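PDB 5H3K: Slr0280 protein from Synechocystis sp., which is of unknown function but carries a phosphodiester glycosidase (NAGPA-type) domain and may therefore hydrolyse sugar phosphodiesters. Local coordinates for residues V286-G290 with G291-V295; S487-E490 with A491-A494; G559-A562 with Q563-Q566. One frame throughout, in Å; residues are numbered along the deposited sequence.

Contact 1. Residues V286-G290 with G291-V295; sequences VNISG and GQFPV
G291, V286 and F293 carry most of this local contact, a tight antiparallel beta hairpin. V286 and F293 form a hydrogen-bonded pair. V286 N donates to F293 O at 2.8 Å, and F293 N returns a bond of the same length to V286 O. Both are nearly straight. V286 O also lies at the edge of the F293 ring, in its plane.

G291 pairs with I288 in the same way, where the chain reverses. I288 N donates to G291 O at 3.0 Å. The return bond, G291 N to I288 O, is longer at 3.3 Å, and its donor stands above the carbonyl plane. I288 to G291 make a type I turn with S289 and G290 at its corners. G290 O accepts a hydrogen bond from R550 NH2. G291 has a phi of 144°, a value readily adopted only by glycine.

The side chains of V286, I288 and F293 share one face. I288 CD1 meets F293 CE1 at 3.5 Å, approaching the ring obliquely. V286 CG2 meets V295 CG2 at 4.0 Å, diagonally across the strands, two residues beyond its partner F293. The helix 558-567 lies against this face: I564 touches F293, and Q567 touches V286.

N287 and Q292 lie side by side on the other face. Q292 NE2 donates to N287 OD1 at 2.9 Å, in the carbonyl plane and on a lone pair. The amide planes are 32° apart. Q292 CG is anti to the backbone N (chi1 177°) and the chain runs on extended, which brings NE2 level with OD1.

The chemistry is thus divided by face. Apolar groups meet under the helix, and a polar amide pair links the strands on the other side. The backbone bonds between them fix the register right up to the turn.

Contact 2. Residues S487-E490 with A491-A494; sequences STPE and AFNA
The N493 amide turns back to S487 and grips both polar atoms of its backbone. OD1 accepts from S487 N at 2.8 Å. This bond is nearly straight, lies in the amide plane and uses a lone pair. ND2 donates to S487 O at 3.0 Å, with the acceptor somewhat out of the amide plane. The side chain therefore imitates a neighbouring strand at the end of strand 481-488. Its CG sits beside the backbone N (chi1 -63°), which aims the amide at S487.

ND2 has a second acceptor, E490 O, at 2.9 Å. Three bonds, to S487 N, S487 O and E490 O, fix the rotation of the amide. N493 N also bonds to E490 O, at 3.0 Å, from the same face of that carbonyl. One oxygen thus takes two donors of one residue.

The E490 side chain crosses the amide at an angle, with the carboxylate and amide planes 41° apart. A bend at chi2 (63°) folds it back, so that CD comes within 3.4 Å of N493 ND2. The stronger partner of the carboxylate is R486, which forms a salt bridge with OE1.

P489 and F492 lie side by side and point the same way. P489 CD comes to the ring obliquely, 3.5 Å from F492 CD2. P489 O lies at the ring edge, in its plane, and accepts from F492 N at 3.0 Å. A cis peptide bond before P489 helps turn the chain here.

The segment joins the end of strand 481-488 to a short 3-10 turn, ahead of strand 497-500. Strand 379-392 runs antiparallel to 481-488 in the same sheet. S487 touches L384 and L386 on it. F492 also meets L384, and reaches A370 and A372 of strand 369-373, so its ring anchors the turn onto the sheet.

Contact 3. Residues G559-A562 with Q563-Q566; sequences GEFA and QILQ
I564 N donates to E560 O at 2.8 Å, one of four successive backbone bonds in this piece of helix 558-567. Q563 N bonds to G559 O at 3.1 Å. L565 N bonds to F561 O and Q566 N to A562 O, both at 2.9 Å. Each donor serves the carbonyl four residues back, as in an alpha-helix. All four amides of 563-566 and all four carbonyls of 559-562 are thereby satisfied.

The carboxylate of E560 finds its partners outside the two segments. OE1 accepts from S557 N, just before the helix, and forms a salt bridge with R550 NH1. OE2 is hydrogen-bonded as well. This ties the first turn of the helix to the loop that precedes it.

F561 and L565 make the main apolar contact between side chains. L565 CD1 lies over one face of the F561 ring, 4.0 Å from its centroid and 15° off the normal, a CH-pi contact. With chi1 at -168°, opposite the backbone N, the F561 ring comes to lie beside L565. Both side chains pack on the sheet, touching L505, A533 and V545.

The division of labour is clear. F561 O and L565 N, beside the apolar pair, are bonded to each other, so neither is left unmet where the two side chains face the sheet. Charge is kept at the helix start, where E560 is paired with R550.

In the fold
Along the chain the order is contact 1, contact 2, contact 3. Contacts 1 and 3 are neighbours in space, with centres 9 Å apart. The hairpin of 286-295 belongs to the eight-stranded antiparallel sheet, and helix 558-567 packs on that sheet. F293 CG and I564 CD1 meet at 3.6 Å. Residues far apart in sequence thus build one layered unit of helix on sheet. R550 serves both contacts. Contact 2 is remote, its centre 35 Å from that of contact 1 and 27 Å from that of contact 3. It belongs to a separate, mixed sheet. Even so, contacts 2 and 3 both fall within the phosphodiester glycosidase region of the chain.

Contact 1. Residues V286-G290 with G291-V295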
loop_
_atom_site.group_PDB
_atom_site.type_symbol
_atom_site.label_atom_id
_atom_site.label_comp_id
_atom_site.label_asym_id
_atom_site.label_seq_id
_atom_site.Cartn_x
_atom_site.Cartn_y
_atom_site.Cartn_z
ATOM N N VAL A 286 -3.828 -11.365 16.335
ATOM C CA VAL A 286 -3.363 -12.722 16.083
ATOM C C VAL A 286 -2.387 -13.145 17.180
ATOM O O VAL A 286 -1.389 -12.463 17.441
ATOM C CB VAL A 286 -2.714 -12.858 14.694
ATOM C CG1 VAL A 286 -2.209 -14.278 14.485
ATOM C CG2 VAL A 286 -3.712 -12.480 13.595
ATOM N N ASN A 287 -2.692 -14.264 17.835
ATOM C CA ASN A 287 -1.854 -14.767 18.915
ATOM C C ASN A 287 -0.919 -15.857 18.440
ATOM O O ASN A 287 -1.363 -16.843 17.851
ATOM C CB ASN A 287 -2.724 -15.319 20.047
ATOM C CG ASN A 287 -3.642 -14.272 20.635
ATOM O OD1 ASN A 287 -3.195 -13.209 21.058
ATOM N ND2 ASN A 287 -4.942 -14.565 20.655
ATOM N N ILE A 288 0.373 -15.659 18.668
ATOM C CA ILE A 288 1.349 -16.722 18.474
ATOM C C ILE A 288 2.134 -16.873 19.764
ATOM O O ILE A 288 1.853 -16.194 20.749
ATOM C CB ILE A 288 2.309 -16.432 17.297
ATOM C CG1 ILE A 288 2.977 -15.071 17.481
ATOM C CG2 ILE A 288 1.559 -16.477 15.973
ATOM C CD1 ILE A 288 4.051 -14.793 16.450
ATOM N N SER A 289 3.121 -17.761 19.762
ATOM C CA SER A 289 3.954 -17.959 20.941
ATOM C C SER A 289 4.611 -16.649 21.382
ATOM O O SER A 289 4.622 -16.319 22.573
ATOM C CB SER A 289 5.017 -19.024 20.653
ATOM O OG SER A 289 5.819 -19.237 21.796
ATOM N N GLY A 290 5.125 -15.889 20.417
ATOM C CA GLY A 290 5.831 -14.642 20.700
ATOM C C GLY A 290 5.024 -13.454 21.222
ATOM O O GLY A 290 5.606 -12.464 21.691
ATOM N N GLY A 291 3.698 -13.535 21.145
ATOM C CA GLY A 291 2.846 -12.454 21.607
ATOM C C GLY A 291 1.589 -12.246 20.783
ATOM O O GLY A 291 1.264 -13.050 19.910
ATOM N N GLN A 292 0.880 -11.157 21.071
ATOM C CA GLN A 292 -0.392 -10.847 20.420
ATOM C C GLN A 292 -0.180 -9.683 19.453
ATOM O O GLN A 292 0.268 -8.608 19.862
ATOM C CB GLN A 292 -1.443 -10.469 21.468
ATOM C CG GLN A 292 -2.793 -10.065 20.878
ATOM C CD GLN A 292 -3.893 -9.922 21.920
ATOM O OE1 GLN A 292 -4.033 -8.876 22.559
ATOM N NE2 GLN A 292 -4.689 -10.975 22.085
ATOM N N PHE A 293 -0.474 -9.907 18.171
ATOM C CA PHE A 293 -0.195 -8.914 17.130
ATOM C C PHE A 293 -1.471 -8.372 16.522
ATOM O O PHE A 293 -2.252 -9.135 15.945
ATOM C CB PHE A 293 0.622 -9.540 15.990
ATOM C CG PHE A 293 2.035 -9.908 16.366
ATOM C CD1 PHE A 293 2.306 -11.076 17.074
ATOM C CD2 PHE A 293 3.099 -9.102 15.970
ATOM C CE1 PHE A 293 3.621 -11.425 17.406
ATOM C CE2 PHE A 293 4.414 -9.436 16.294
ATOM C CZ PHE A 293 4.682 -10.600 17.018
ATOM N N PRO A 294 -1.688 -7.051 16.620
ATOM C CA PRO A 294 -2.786 -6.472 15.834
ATOM C C PRO A 294 -2.430 -6.575 14.350
ATOM O O PRO A 294 -1.317 -6.190 13.968
ATOM C CB PRO A 294 -2.817 -5.000 16.278
ATOM C CG PRO A 294 -2.060 -4.971 17.594
ATOM C CD PRO A 294 -1.006 -6.050 17.457
ATOM N N VAL A 295 -3.337 -7.119 13.536
ATOM C CA VAL A 295 -3.089 -7.300 12.107
ATOM C C VAL A 295 -4.238 -6.762 11.253
ATOM O O VAL A 295 -5.418 -7.000 11.543
ATOM C CB VAL A 295 -2.843 -8.796 11.761
ATOM C CG1 VAL A 295 -2.741 -9.003 10.261
ATOM C CG2 VAL A 295 -1.572 -9.309 12.436
#

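Contact 2. Residues S487-E490 with A491-A494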
loop_
_atom_site.group_PDB
_atom_site.type_symbol
_atom_site.label_atom_id
_atom_site.label_comp_id
_atom_site.label_asym_id
_atom_site.label_seq_id
_atom_site.Cartn_x
_atom_site.Cartn_y
_atom_site.Cartn_z
ATOM N N SER A 487 11.453 -17.782 -17.699
ATOM C CA SER A 487 11.448 -17.764 -16.235
ATOM C C SER A 487 11.603 -19.170 -15.665
ATOM O O SER A 487 11.234 -20.150 -16.304
ATOM C CB SER A 487 10.160 -17.142 -15.696
ATOM O OG SER A 487 9.936 -15.888 -16.302
ATOM N N THR A 488 12.163 -19.247 -14.462
ATOM C CA THR A 488 12.269 -20.489 -13.700
ATOM C C THR A 488 11.763 -20.156 -12.303
ATOM O O THR A 488 12.128 -19.120 -11.751
ATOM C CB THR A 488 13.728 -20.991 -13.636
ATOM O OG1 THR A 488 14.202 -21.251 -14.965
ATOM C CG2 THR A 488 13.835 -22.275 -12.816
ATOM N N PRO A 489 10.890 -21.002 -11.730
ATOM C CA PRO A 489 10.308 -22.250 -12.255
ATOM C C PRO A 489 9.491 -22.039 -13.529
ATOM O O PRO A 489 8.928 -20.962 -13.725
ATOM C CB PRO A 489 9.354 -22.709 -11.131
ATOM C CG PRO A 489 9.721 -21.931 -9.922
ATOM C CD PRO A 489 10.399 -20.671 -10.376
ATOM N N GLU A 490 9.420 -23.070 -14.363
ATOM C CA GLU A 490 8.678 -23.005 -15.626
ATOM C C GLU A 490 7.251 -22.466 -15.520
ATOM O O GLU A 490 6.774 -21.778 -16.431
ATOM C CB GLU A 490 8.689 -24.381 -16.295
ATOM C CG GLU A 490 8.216 -24.404 -17.757
ATOM C CD GLU A 490 9.093 -23.587 -18.704
ATOM O OE1 GLU A 490 10.264 -23.287 -18.366
ATOM O OE2 GLU A 490 8.601 -23.244 -19.807
ATOM N N ALA A 491 6.563 -22.756 -14.415
ATOM C CA ALA A 491 5.172 -22.320 -14.268
ATOM C C ALA A 491 4.993 -20.808 -14.349
ATOM O O ALA A 491 3.910 -20.333 -14.697
ATOM C CB ALA A 491 4.559 -22.851 -12.971
ATOM N N PHE A 492 6.036 -20.050 -14.027
ATOM C CA PHE A 492 5.939 -18.593 -14.050
ATOM C C PHE A 492 5.709 -18.068 -15.460
ATOM O O PHE A 492 5.134 -16.994 -15.641
ATOM C CB PHE A 492 7.175 -17.940 -13.428
ATOM C CG PHE A 492 7.070 -17.753 -11.937
ATOM C CD1 PHE A 492 6.476 -16.614 -11.411
ATOM C CD2 PHE A 492 7.570 -18.711 -11.066
ATOM C CE1 PHE A 492 6.377 -16.429 -10.026
ATOM C CE2 PHE A 492 7.480 -18.542 -9.684
ATOM C CZ PHE A 492 6.878 -17.402 -9.164
ATOM N N ASN A 493 6.142 -18.823 -16.467
ATOM C CA ASN A 493 5.965 -18.378 -17.851
ATOM C C ASN A 493 4.503 -18.256 -18.295
ATOM O O ASN A 493 4.190 -17.597 -19.297
ATOM C CB ASN A 493 6.749 -19.280 -18.796
ATOM C CG ASN A 493 8.225 -19.216 -18.536
ATOM O OD1 ASN A 493 8.871 -18.201 -18.817
ATOM N ND2 ASN A 493 8.773 -20.284 -17.967
ATOM N N ALA A 494 3.607 -18.879 -17.543
ATOM C CA ALA A 494 2.186 -18.815 -17.865
ATOM C C ALA A 494 1.535 -17.513 -17.421
ATOM O O ALA A 494 0.437 -17.184 -17.881
ATOM C CB ALA A 494 1.455 -20.005 -17.245
#

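Contact 3. Residues G559-A562 with Q563-Q566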
loop_
_atom_site.group_PDB
_atom_site.type_symbol
_atom_site.label_atom_id
_atom_site.label_comp_id
_atom_site.label_asym_id
_atom_site.label_seq_id
_atom_site.Cartn_x
_atom_site.Cartn_y
_atom_site.Cartn_z
ATOM N N GLY A 559 10.279 -15.317 11.180
ATOM C CA GLY A 559 9.656 -16.550 11.630
ATOM C C GLY A 559 8.304 -16.331 12.285
ATOM O O GLY A 559 7.349 -17.093 12.059
ATOM N N GLU A 560 8.230 -15.298 13.122
ATOM C CA GLU A 560 6.972 -14.907 13.751
ATOM C C GLU A 560 5.929 -14.500 12.721
ATOM O O GLU A 560 4.760 -14.870 12.842
ATOM C CB GLU A 560 7.201 -13.789 14.770
ATOM C CG GLU A 560 7.910 -14.294 16.032
ATOM C CD GLU A 560 8.413 -13.180 16.941
ATOM O OE1 GLU A 560 8.647 -12.051 16.440
ATOM O OE2 GLU A 560 8.597 -13.445 18.161
ATOM N N PHE A 561 6.350 -13.742 11.710
ATOM C CA PHE A 561 5.426 -13.312 10.671
ATOM C C PHE A 561 4.884 -14.524 9.905
ATOM O O PHE A 561 3.698 -14.577 9.600
ATOM C CB PHE A 561 6.098 -12.298 9.728
ATOM C CG PHE A 561 5.133 -11.585 8.804
ATOM C CD1 PHE A 561 3.915 -11.104 9.278
ATOM C CD2 PHE A 561 5.461 -11.381 7.466
ATOM C CE1 PHE A 561 3.013 -10.441 8.427
ATOM C CE2 PHE A 561 4.585 -10.712 6.614
ATOM C CZ PHE A 561 3.355 -10.245 7.087
ATOM N N ALA A 562 5.744 -15.506 9.623
ATOM C CA ALA A 562 5.293 -16.758 9.003
ATOM C C ALA A 562 4.238 -17.463 9.858
ATOM O O ALA A 562 3.247 -17.983 9.337
ATOM C CB ALA A 562 6.468 -17.675 8.739
ATOM N N GLN A 563 4.442 -17.469 11.169
ATOM C CA GLN A 563 3.462 -18.054 12.073
ATOM C C GLN A 563 2.165 -17.264 12.064
ATOM O O GLN A 563 1.076 -17.845 12.087
ATOM C CB GLN A 563 4.046 -18.161 13.486
ATOM C CG GLN A 563 5.252 -19.100 13.573
ATOM C CD GLN A 563 5.862 -19.168 14.965
ATOM O OE1 GLN A 563 5.673 -18.271 15.790
ATOM N NE2 GLN A 563 6.604 -20.237 15.231
ATOM N N ILE A 564 2.272 -15.937 12.028
ATOM C CA ILE A 564 1.084 -15.092 11.928
ATOM C C ILE A 564 0.263 -15.439 10.684
ATOM O O ILE A 564 -0.960 -15.594 10.759
ATOM C CB ILE A 564 1.460 -13.578 11.930
ATOM C CG1 ILE A 564 1.883 -13.142 13.345
ATOM C CG2 ILE A 564 0.293 -12.729 11.431
ATOM C CD1 ILE A 564 2.614 -11.796 13.409
ATOM N N LEU A 565 0.939 -15.580 9.550
ATOM C CA LEU A 565 0.274 -15.857 8.276
ATOM C C LEU A 565 -0.342 -17.251 8.263
ATOM O O LEU A 565 -1.426 -17.448 7.724
ATOM C CB LEU A 565 1.263 -15.704 7.108
ATOM C CG LEU A 565 1.737 -14.257 6.887
ATOM C CD1 LEU A 565 3.000 -14.232 6.050
ATOM C CD2 LEU A 565 0.646 -13.394 6.263
ATOM N N GLN A 566 0.351 -18.217 8.859
ATOM C CA GLN A 566 -0.215 -19.554 9.014
ATOM C C GLN A 566 -1.508 -19.496 9.831
ATOM O O GLN A 566 -2.507 -20.117 9.465
ATOM C CB GLN A 566 0.810 -20.482 9.668
ATOM C CG GLN A 566 0.352 -21.912 9.821
ATOM C CD GLN A 566 1.441 -22.798 10.395
ATOM O OE1 GLN A 566 2.084 -22.450 11.391
ATOM N NE2 GLN A 566 1.667 -23.940 9.759
#